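2',5'-phosphodiesterase 12 (Homo sapiens, PDB 4Z0V) belongs to the endonuclease/exonuclease/phosphatase family, with a DNase I-like domain of alpha/beta-sandwich type following an N-terminal domain of the E-set clan. Local coordinates at residues A[243-248]-A[363-368]; A[294-299]-A[352-357]; A[301-306]-A[337-342]. One frame throughout, in Å; residues are numbered along the deposited sequence.

Contact 1 of 3, residues A[243-248]-A[363-368]; sequences KELLEK and MSLTHF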
loop_
_atom_site.group_PDB
_atom_site.type_symbol
_atom_site.label_atom_id
_atom_site.label_comp_id
_atom_site.label_asym_id
_atom_site.label_seq_id
_atom_site.Cartn_x
_atom_site.Cartn_y
_atom_site.Cartn_z
ATOM N N LYS A 243 -26.424 -11.819 8.621
ATOM C CA LYS A 243 -27.421 -12.915 8.592
ATOM C C LYS A 243 -28.317 -12.871 7.353
ATOM O O LYS A 243 -28.567 -13.931 6.782
ATOM C CB LYS A 243 -28.272 -13.000 9.883
ATOM C CG LYS A 243 -29.185 -11.809 10.169
ATOM C CD LYS A 243 -29.957 -11.992 11.489
ATOM N N GLU A 244 -28.742 -11.674 6.902
ATOM C CA GLU A 244 -29.598 -11.511 5.721
ATOM C C GLU A 244 -28.885 -11.985 4.444
ATOM O O GLU A 244 -29.511 -12.619 3.585
ATOM C CB GLU A 244 -30.046 -10.055 5.584
ATOM C CG GLU A 244 -31.285 -9.867 4.726
ATOM C CD GLU A 244 -31.698 -8.420 4.535
ATOM O OE1 GLU A 244 -31.892 -7.711 5.550
ATOM O OE2 GLU A 244 -31.839 -7.998 3.363
ATOM N N LEU A 245 -27.573 -11.690 4.321
ATOM C CA LEU A 245 -26.804 -12.136 3.159
ATOM C C LEU A 245 -26.575 -13.665 3.220
ATOM O O LEU A 245 -26.735 -14.351 2.208
ATOM C CB LEU A 245 -25.485 -11.373 3.075
ATOM C CG LEU A 245 -24.563 -11.695 1.911
ATOM C CD1 LEU A 245 -25.207 -11.339 0.590
ATOM C CD2 LEU A 245 -23.261 -10.953 2.079
ATOM N N LEU A 246 -26.267 -14.199 4.420
ATOM C CA LEU A 246 -26.095 -15.633 4.606
ATOM C C LEU A 246 -27.395 -16.359 4.219
ATOM O O LEU A 246 -27.339 -17.365 3.510
ATOM C CB LEU A 246 -25.667 -15.969 6.038
ATOM C CG LEU A 246 -25.186 -17.407 6.277
ATOM C CD1 LEU A 246 -23.903 -17.705 5.508
ATOM C CD2 LEU A 246 -24.976 -17.672 7.759
ATOM N N GLU A 247 -28.554 -15.778 4.595
ATOM C CA GLU A 247 -29.894 -16.285 4.268
ATOM C C GLU A 247 -30.128 -16.328 2.747
ATOM O O GLU A 247 -30.693 -17.306 2.267
ATOM C CB GLU A 247 -30.981 -15.434 4.951
ATOM C CG GLU A 247 -31.214 -15.815 6.408
ATOM C CD GLU A 247 -32.071 -14.876 7.241
ATOM O OE1 GLU A 247 -33.002 -14.248 6.683
ATOM O OE2 GLU A 247 -31.833 -14.799 8.469
ATOM N N LYS A 248 -29.659 -15.311 1.985
ATOM C CA LYS A 248 -29.778 -15.287 0.518
ATOM C C LYS A 248 -28.979 -16.428 -0.139
ATOM O O LYS A 248 -29.331 -16.870 -1.235
ATOM C CB LYS A 248 -29.323 -13.939 -0.052
ATOM C CG LYS A 248 -30.336 -12.824 0.190
ATOM C CD LYS A 248 -29.824 -11.467 -0.237
ATOM C CE LYS A 248 -30.990 -10.568 -0.556
ATOM N NZ LYS A 248 -30.943 -9.310 0.222
ATOM N N MET A 363 -29.008 -13.169 -6.856
ATOM C CA MET A 363 -29.596 -12.456 -5.724
ATOM C C MET A 363 -29.529 -10.975 -5.996
ATOM O O MET A 363 -28.744 -10.518 -6.835
ATOM C CB MET A 363 -28.927 -12.834 -4.378
ATOM C CG MET A 363 -27.469 -12.443 -4.283
ATOM S SD MET A 363 -26.676 -12.825 -2.704
ATOM C CE MET A 363 -26.556 -14.616 -2.789
ATOM N N SER A 364 -30.397 -10.240 -5.312
ATOM C CA SER A 364 -30.488 -8.793 -5.374
ATOM C C SER A 364 -29.723 -8.231 -4.179
ATOM O O SER A 364 -29.887 -8.735 -3.068
ATOM C CB SER A 364 -31.952 -8.366 -5.332
ATOM O OG SER A 364 -32.076 -6.970 -5.566
ATOM N N LEU A 365 -28.872 -7.231 -4.395
ATOM C CA LEU A 365 -28.121 -6.594 -3.297
ATOM C C LEU A 365 -28.296 -5.107 -3.360
ATOM O O LEU A 365 -28.352 -4.562 -4.453
ATOM C CB LEU A 365 -26.610 -6.909 -3.344
ATOM C CG LEU A 365 -26.139 -8.373 -3.323
ATOM C CD1 LEU A 365 -24.635 -8.426 -3.483
ATOM C CD2 LEU A 365 -26.560 -9.090 -2.054
ATOM N N THR A 366 -28.339 -4.446 -2.192
ATOM C CA THR A 366 -28.473 -2.994 -2.100
ATOM C C THR A 366 -27.586 -2.423 -1.015
ATOM O O THR A 366 -27.380 -3.061 0.010
ATOM C CB THR A 366 -29.920 -2.578 -1.801
ATOM O OG1 THR A 366 -30.372 -3.260 -0.638
ATOM C CG2 THR A 366 -30.841 -2.817 -2.952
ATOM N N HIS A 367 -27.091 -1.209 -1.228
ATOM C CA HIS A 367 -26.304 -0.522 -0.194
ATOM C C HIS A 367 -26.605 0.955 -0.331
ATOM O O HIS A 367 -27.002 1.406 -1.426
ATOM C CB HIS A 367 -24.790 -0.851 -0.233
ATOM C CG HIS A 367 -24.039 -0.166 -1.329
ATOM N ND1 HIS A 367 -23.575 1.126 -1.179
ATOM C CD2 HIS A 367 -23.697 -0.616 -2.558
ATOM C CE1 HIS A 367 -22.981 1.434 -2.322
ATOM N NE2 HIS A 367 -23.030 0.416 -3.186
ATOM N N PHE A 368 -26.362 1.731 0.733
ATOM C CA PHE A 368 -26.685 3.156 0.685
ATOM C C PHE A 368 -25.472 4.063 0.716
ATOM O O PHE A 368 -25.633 5.262 0.955
ATOM C CB PHE A 368 -27.676 3.537 1.811
ATOM C CG PHE A 368 -28.884 2.633 1.815
ATOM C CD1 PHE A 368 -29.782 2.641 0.753
ATOM C CD2 PHE A 368 -29.089 1.726 2.848
ATOM C CE1 PHE A 368 -30.884 1.783 0.739
ATOM C CE2 PHE A 368 -30.192 0.868 2.835
ATOM C CZ PHE A 368 -31.076 0.895 1.774
#
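L245 on helix 243-248 reaches both M363 and L365 with a single methyl, CD1. This is the apolar part of the contact. L245 CD1 lies 3.7 Å from L365 CD2 and 3.9 Å from M363 SD. The L245 side chain crosses that of M363 at about a right angle and that of L365 at a slant. Its CB does not aim at the second segment. CG stands anti to the backbone N (chi1 -179°), and this carries the methyl across to the two partners.

One turn after L245, K248 meets M363. M363 SD is 3.9 Å from K248 CB, and M363 CE is also 3.9 Å from K248 O. The thioether therefore rests against the last turn of the helix. M363 and L365 both lean on W352 as well.

The contact sits far out on the DNase I-like domain. Here a short helix and an edge of a two-stranded antiparallel ribbon, 344-345 with 365-366, pack beside helix 295-316. L245 touches A303 and V304 of that long helix, and L365 touches A303 from the ribbon. L365 is also tied by backbone hydrogen bonding to I345.

The lysine chain makes the remaining contacts. It runs alongside the backbone of S364, and K248 CE approaches S364 O to 3.3 Å. The chain bends at its end (chi4 125°). There K248 NZ forms a salt bridge of 3.5 Å with E244 OE2, one turn earlier and internal to the helix. A glycerol, probably from the crystallisation liquor, lies close to the K248 side chain.

Contact 2 of 3, residues A[294-299]-A[352-357]; sequences GGYIRL and WASNGE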
loop_
_atom_site.group_PDB
_atom_site.type_symbol
_atom_site.label_atom_id
_atom_site.label_comp_id
_atom_site.label_asym_id
_atom_site.label_seq_id
_atom_site.Cartn_x
_atom_site.Cartn_y
_atom_site.Cartn_z
ATOM N N GLY A 294 -14.349 -15.501 -10.843
ATOM C CA GLY A 294 -14.845 -15.244 -9.491
ATOM C C GLY A 294 -15.703 -14.017 -9.286
ATOM O O GLY A 294 -15.747 -13.500 -8.172
ATOM N N GLY A 295 -16.400 -13.559 -10.338
ATOM C CA GLY A 295 -17.263 -12.378 -10.256
ATOM C C GLY A 295 -18.287 -12.453 -9.132
ATOM O O GLY A 295 -18.468 -11.473 -8.391
ATOM N N TYR A 296 -18.963 -13.628 -8.968
ATOM C CA TYR A 296 -19.988 -13.731 -7.918
ATOM C C TYR A 296 -19.337 -13.685 -6.531
ATOM O O TYR A 296 -19.956 -13.217 -5.582
ATOM C CB TYR A 296 -20.877 -14.995 -8.064
ATOM C CG TYR A 296 -20.236 -16.300 -7.632
ATOM C CD1 TYR A 296 -20.300 -16.728 -6.309
ATOM C CD2 TYR A 296 -19.624 -17.138 -8.557
ATOM C CE1 TYR A 296 -19.731 -17.937 -5.910
ATOM C CE2 TYR A 296 -19.038 -18.343 -8.167
ATOM C CZ TYR A 296 -19.102 -18.742 -6.843
ATOM O OH TYR A 296 -18.546 -19.940 -6.461
ATOM N N ILE A 297 -18.119 -14.227 -6.418
ATOM C CA ILE A 297 -17.390 -14.257 -5.134
ATOM C C ILE A 297 -17.067 -12.819 -4.721
ATOM O O ILE A 297 -17.280 -12.462 -3.569
ATOM C CB ILE A 297 -16.131 -15.136 -5.216
ATOM C CG1 ILE A 297 -16.539 -16.630 -5.366
ATOM C CG2 ILE A 297 -15.232 -14.931 -3.956
ATOM C CD1 ILE A 297 -15.458 -17.557 -5.765
ATOM N N ARG A 298 -16.582 -11.999 -5.675
ATOM C CA ARG A 298 -16.221 -10.608 -5.410
ATOM C C ARG A 298 -17.463 -9.790 -5.034
ATOM O O ARG A 298 -17.381 -8.930 -4.154
ATOM C CB ARG A 298 -15.475 -10.024 -6.617
ATOM C CG ARG A 298 -14.069 -10.640 -6.716
ATOM C CD ARG A 298 -13.266 -9.968 -7.815
ATOM N NE ARG A 298 -13.657 -10.441 -9.149
ATOM C CZ ARG A 298 -13.143 -11.516 -9.737
ATOM N NH1 ARG A 298 -13.514 -11.848 -10.971
ATOM N NH2 ARG A 298 -12.254 -12.265 -9.100
ATOM N N LEU A 299 -18.616 -10.088 -5.647
ATOM C CA LEU A 299 -19.865 -9.420 -5.283
ATOM C C LEU A 299 -20.224 -9.713 -3.826
ATOM O O LEU A 299 -20.595 -8.794 -3.077
ATOM C CB LEU A 299 -21.000 -9.883 -6.211
ATOM C CG LEU A 299 -21.179 -9.004 -7.444
ATOM C CD1 LEU A 299 -21.916 -9.767 -8.572
ATOM C CD2 LEU A 299 -21.958 -7.712 -7.068
ATOM N N TRP A 352 -23.666 -13.358 -11.472
ATOM C CA TRP A 352 -24.182 -14.333 -10.509
ATOM C C TRP A 352 -23.951 -15.774 -10.970
ATOM O O TRP A 352 -24.092 -16.699 -10.168
ATOM C CB TRP A 352 -25.655 -14.089 -10.199
ATOM C CG TRP A 352 -25.873 -12.790 -9.477
ATOM C CD1 TRP A 352 -26.627 -11.739 -9.901
ATOM C CD2 TRP A 352 -25.319 -12.401 -8.204
ATOM N NE1 TRP A 352 -26.604 -10.729 -8.965
ATOM C CE2 TRP A 352 -25.792 -11.101 -7.924
ATOM C CE3 TRP A 352 -24.427 -13.008 -7.296
ATOM C CZ2 TRP A 352 -25.433 -10.404 -6.761
ATOM C CZ3 TRP A 352 -24.055 -12.309 -6.150
ATOM C CH2 TRP A 352 -24.546 -11.022 -5.899
ATOM N N ALA A 353 -23.562 -15.961 -12.242
ATOM C CA ALA A 353 -23.228 -17.286 -12.776
ATOM C C ALA A 353 -21.854 -17.211 -13.457
ATOM O O ALA A 353 -21.611 -17.894 -14.454
ATOM C CB ALA A 353 -24.317 -17.760 -13.743
ATOM N N SER A 354 -20.921 -16.398 -12.871
ATOM C CA SER A 354 -19.573 -16.159 -13.409
ATOM C C SER A 354 -18.716 -17.431 -13.524
ATOM O O SER A 354 -17.807 -17.460 -14.355
ATOM C CB SER A 354 -18.829 -15.122 -12.572
ATOM O OG SER A 354 -18.662 -15.573 -11.239
ATOM N N ASN A 355 -18.966 -18.448 -12.695
ATOM C CA ASN A 355 -18.200 -19.701 -12.750
ATOM C C ASN A 355 -19.068 -20.934 -13.142
ATOM O O ASN A 355 -18.733 -22.065 -12.793
ATOM C CB ASN A 355 -17.483 -19.975 -11.427
ATOM C CG ASN A 355 -16.303 -20.922 -11.590
ATOM O OD1 ASN A 355 -15.694 -21.018 -12.659
ATOM N ND2 ASN A 355 -15.987 -21.676 -10.551
ATOM N N GLY A 356 -20.151 -20.709 -13.868
ATOM C CA GLY A 356 -21.025 -21.796 -14.304
ATOM C C GLY A 356 -22.270 -21.977 -13.457
ATOM O O GLY A 356 -22.455 -21.288 -12.444
ATOM N N GLU A 357 -23.133 -22.927 -13.873
ATOM C CA GLU A 357 -24.413 -23.211 -13.226
ATOM C C GLU A 357 -24.296 -23.812 -11.844
ATOM O O GLU A 357 -25.137 -23.517 -11.006
ATOM C CB GLU A 357 -25.264 -24.178 -14.086
ATOM C CG GLU A 357 -25.822 -23.556 -15.345
ATOM C CD GLU A 357 -26.740 -22.370 -15.115
ATOM O OE1 GLU A 357 -27.904 -22.578 -14.703
ATOM O OE2 GLU A 357 -26.281 -21.228 -15.333
#
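The W352 indole carries L299 over one face of its six-membered ring. L299 CD1 stands 3.9 Å from the centroid of that ring and 8° off its normal, a CH-pi contact. L299 CB adds to it, 3.7 Å from W352 CH2. The two side chains cross at about a right angle. Y296 CB approaches the same indole obliquely, 4.1 Å from W352 CE3.

The Y296 ring is met at its edge instead. S354 OG lies near the ring plane, 3.3 Å from Y296 CD2. N355 CB lies in the plane, 4.0 Å from Y296 CE2. The N355 amide is tilted only 21° from the ring. I297 CG1, from the same helix, lies over one face of the tyrosine. A255 and V259 of helix 253-261 also touch this side chain.

The contact joins the start of helix 295-316 to the loop between strands 344-345 and 365-366, within the DNase I-like domain. One hydrogen bond links the segments. Y296 N donates to S354 OG at 3.0 Å, with an angle of 160° at the hydrogen. S354 sits in the type I turn from A353 to G356. Its OG lies between the backbone N and the carbonyl carbon, which turns it to the helix start. G295 has no side chain there, and S354 CB comes within 3.7 Å of G295 N.

Y296 OH and N355 ND2 both bond E359 OE1, and W352 NE1 bonds P346 O. S354 OG also bonds K293 O. The serine hydroxyl thus accepts from a first-turn N-H and joins the loop to both the helix and K293, just before the N-cap residue G294.

Contact 3 of 3, residues A[301-306]-A[337-342]; sequences QMAVAL and YHFVIN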
loop_
_atom_site.group_PDB
_atom_site.type_symbol
_atom_site.label_atom_id
_atom_site.label_comp_id
_atom_site.label_asym_id
_atom_site.label_seq_id
_atom_site.Cartn_x
_atom_site.Cartn_y
_atom_site.Cartn_z
ATOM N N GLN A 301 -18.173 -10.813 -1.448
ATOM C CA GLN A 301 -17.146 -10.214 -0.570
ATOM C C GLN A 301 -17.386 -8.701 -0.387
ATOM O O GLN A 301 -17.327 -8.191 0.748
ATOM C CB GLN A 301 -15.735 -10.475 -1.108
ATOM C CG GLN A 301 -15.337 -11.923 -1.035
ATOM C CD GLN A 301 -13.910 -12.200 -1.439
ATOM O OE1 GLN A 301 -13.339 -11.533 -2.319
ATOM N NE2 GLN A 301 -13.359 -13.303 -0.921
ATOM N N MET A 302 -17.720 -8.004 -1.485
ATOM C CA MET A 302 -18.017 -6.569 -1.445
ATOM C C MET A 302 -19.267 -6.294 -0.584
ATOM O O MET A 302 -19.267 -5.334 0.189
ATOM C CB MET A 302 -18.176 -6.006 -2.878
ATOM C CG MET A 302 -18.526 -4.503 -2.944
ATOM S SD MET A 302 -17.381 -3.411 -2.042
ATOM C CE MET A 302 -15.910 -3.886 -2.663
ATOM N N ALA A 303 -20.303 -7.140 -0.679
ATOM C CA ALA A 303 -21.524 -6.967 0.126
ATOM C C ALA A 303 -21.199 -7.092 1.639
ATOM O O ALA A 303 -21.691 -6.286 2.443
ATOM C CB ALA A 303 -22.559 -8.008 -0.281
ATOM N N VAL A 304 -20.323 -8.053 2.003
ATOM C CA VAL A 304 -19.866 -8.230 3.403
ATOM C C VAL A 304 -19.073 -6.976 3.803
ATOM O O VAL A 304 -19.271 -6.438 4.906
ATOM C CB VAL A 304 -19.000 -9.504 3.593
ATOM C CG1 VAL A 304 -18.386 -9.569 5.008
ATOM C CG2 VAL A 304 -19.787 -10.781 3.298
ATOM N N ALA A 305 -18.127 -6.568 2.937
ATOM C CA ALA A 305 -17.260 -5.410 3.235
ATOM C C ALA A 305 -18.087 -4.175 3.503
ATOM O O ALA A 305 -17.850 -3.493 4.494
ATOM C CB ALA A 305 -16.281 -5.143 2.081
ATOM N N LEU A 306 -19.046 -3.870 2.624
ATOM C CA LEU A 306 -19.848 -2.654 2.785
ATOM C C LEU A 306 -20.735 -2.710 4.034
ATOM O O LEU A 306 -20.833 -1.689 4.724
ATOM C CB LEU A 306 -20.675 -2.350 1.524
ATOM C CG LEU A 306 -19.850 -1.966 0.265
ATOM C CD1 LEU A 306 -20.788 -1.705 -0.945
ATOM C CD2 LEU A 306 -18.939 -0.729 0.516
ATOM N N TYR A 337 -18.346 -3.758 -9.689
ATOM C CA TYR A 337 -18.174 -2.319 -9.863
ATOM C C TYR A 337 -19.541 -1.596 -9.933
ATOM O O TYR A 337 -19.698 -0.524 -9.345
ATOM C CB TYR A 337 -17.341 -2.020 -11.103
ATOM C CG TYR A 337 -16.987 -0.556 -11.214
ATOM C CD1 TYR A 337 -15.916 -0.018 -10.495
ATOM C CD2 TYR A 337 -17.714 0.297 -12.038
ATOM C CE1 TYR A 337 -15.586 1.336 -10.598
ATOM C CE2 TYR A 337 -17.377 1.643 -12.167
ATOM C CZ TYR A 337 -16.321 2.160 -11.437
ATOM O OH TYR A 337 -16.010 3.490 -11.552
ATOM N N HIS A 338 -20.491 -2.140 -10.706
ATOM C CA HIS A 338 -21.841 -1.551 -10.825
ATOM C C HIS A 338 -22.506 -1.425 -9.417
ATOM O O HIS A 338 -23.084 -0.383 -9.065
ATOM C CB HIS A 338 -22.683 -2.449 -11.748
ATOM C CG HIS A 338 -24.110 -2.017 -11.871
ATOM N ND1 HIS A 338 -24.529 -1.197 -12.905
ATOM C CD2 HIS A 338 -25.163 -2.276 -11.059
ATOM C CE1 HIS A 338 -25.826 -1.003 -12.701
ATOM N NE2 HIS A 338 -26.248 -1.622 -11.593
ATOM N N PHE A 339 -22.409 -2.476 -8.629
ATOM C CA PHE A 339 -22.962 -2.538 -7.279
ATOM C C PHE A 339 -22.377 -1.400 -6.411
ATOM O O PHE A 339 -23.125 -0.660 -5.788
ATOM C CB PHE A 339 -22.694 -3.921 -6.659
ATOM C CG PHE A 339 -23.078 -4.058 -5.193
ATOM C CD1 PHE A 339 -24.377 -3.798 -4.766
ATOM C CD2 PHE A 339 -22.133 -4.437 -4.243
ATOM C CE1 PHE A 339 -24.729 -3.940 -3.418
ATOM C CE2 PHE A 339 -22.483 -4.571 -2.897
ATOM C CZ PHE A 339 -23.779 -4.313 -2.488
ATOM N N VAL A 340 -21.045 -1.185 -6.473
ATOM C CA VAL A 340 -20.398 -0.149 -5.660
ATOM C C VAL A 340 -20.928 1.236 -6.036
ATOM O O VAL A 340 -21.351 1.990 -5.158
ATOM C CB VAL A 340 -18.843 -0.201 -5.768
ATOM C CG1 VAL A 340 -18.196 0.978 -5.028
ATOM C CG2 VAL A 340 -18.295 -1.526 -5.245
ATOM N N ILE A 341 -20.900 1.557 -7.332
ATOM C CA ILE A 341 -21.229 2.881 -7.871
ATOM C C ILE A 341 -22.743 3.198 -7.857
ATOM O O ILE A 341 -23.110 4.357 -7.669
ATOM C CB ILE A 341 -20.641 2.952 -9.326
ATOM C CG1 ILE A 341 -19.084 2.850 -9.290
ATOM C CG2 ILE A 341 -21.069 4.214 -10.090
ATOM C CD1 ILE A 341 -18.368 3.800 -8.389
ATOM N N ASN A 342 -23.584 2.204 -8.096
ATOM C CA ASN A 342 -25.037 2.435 -8.238
ATOM C C ASN A 342 -25.832 2.124 -6.998
ATOM O O ASN A 342 -26.970 2.580 -6.882
ATOM C CB ASN A 342 -25.573 1.623 -9.414
ATOM C CG ASN A 342 -24.882 1.979 -10.705
ATOM O OD1 ASN A 342 -24.306 1.118 -11.362
ATOM N ND2 ASN A 342 -24.812 3.275 -11.039
#
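M302 and V340 have the nearest CA atoms of two helix segments, 301-306 and 337-342, whose axes pass 10.8 Å apart and whose directions differ by 28°, close to parallel. The space between them is filled by apolar side chains.

F339 is the main group from the second helix. Its CG is anti to the backbone N (chi1 173°), and the ring points across to the first helix. M302 CG lies at the edge of this ring, near its plane, 3.8 Å from F339 CD2. Two more groups gather round one ring atom. L306 CD1 is 3.9 Å from F339 CE2, and A303 CA is 4.0 Å from the same atom. Both approach obliquely. L306 and F339 reach for each other from opposite directions, while A303 offers little but its backbone and a small methyl.

M302 also serves V340. V340 CG2 lies 3.8 Å from M302 CG and 3.8 Å from M302 SD. The methionine is bent at chi2 and chi3, and its thioether is folded beside the valine methyl. The two side chains cross at about a right angle.

H367, just after strand 365-366, packs on this layer. Its ring meets F339 edge-to-face, and its NE2 is hydrogen-bonded to F339 O.

Below the helices lies the larger mixed sheet. M302 and L306 touch F324 on strand 322-327, and L306 and V340 touch L371 on strand 371-373. Helix 295-316 connects strand 280-287 to strand 322-327, which pair in parallel, so it is the helix of a beta-alpha-beta crossover. Helix 335-342 lies next to it on the same sheet. Helices packed on the outer face of one of two stacked sheets are characteristic of the four-layer DNase I-like alpha/beta sandwich.

From the N terminus, the chain passes helix 243-248, then helix 295-316, whose start carries 294-299 with G294 at the N-cap, and 301-306 just after. It continues through strand 322-327 into helix 335-342. There contact 3 closes the innermost loop. The next return, at 352-357, closes contact 2 around it, and 363-368 closes contact 1 around both. The three are nested and none cross. L365 CD1 comes 3.5 Å from W352 CH2 to join contacts 1 and 2. Contact 3 joins two helices on the larger sheet, contact 2 ties the loop after strand 344-345 to the start of the long helix, and contact 1 ties the ribbon strand to helix 243-248.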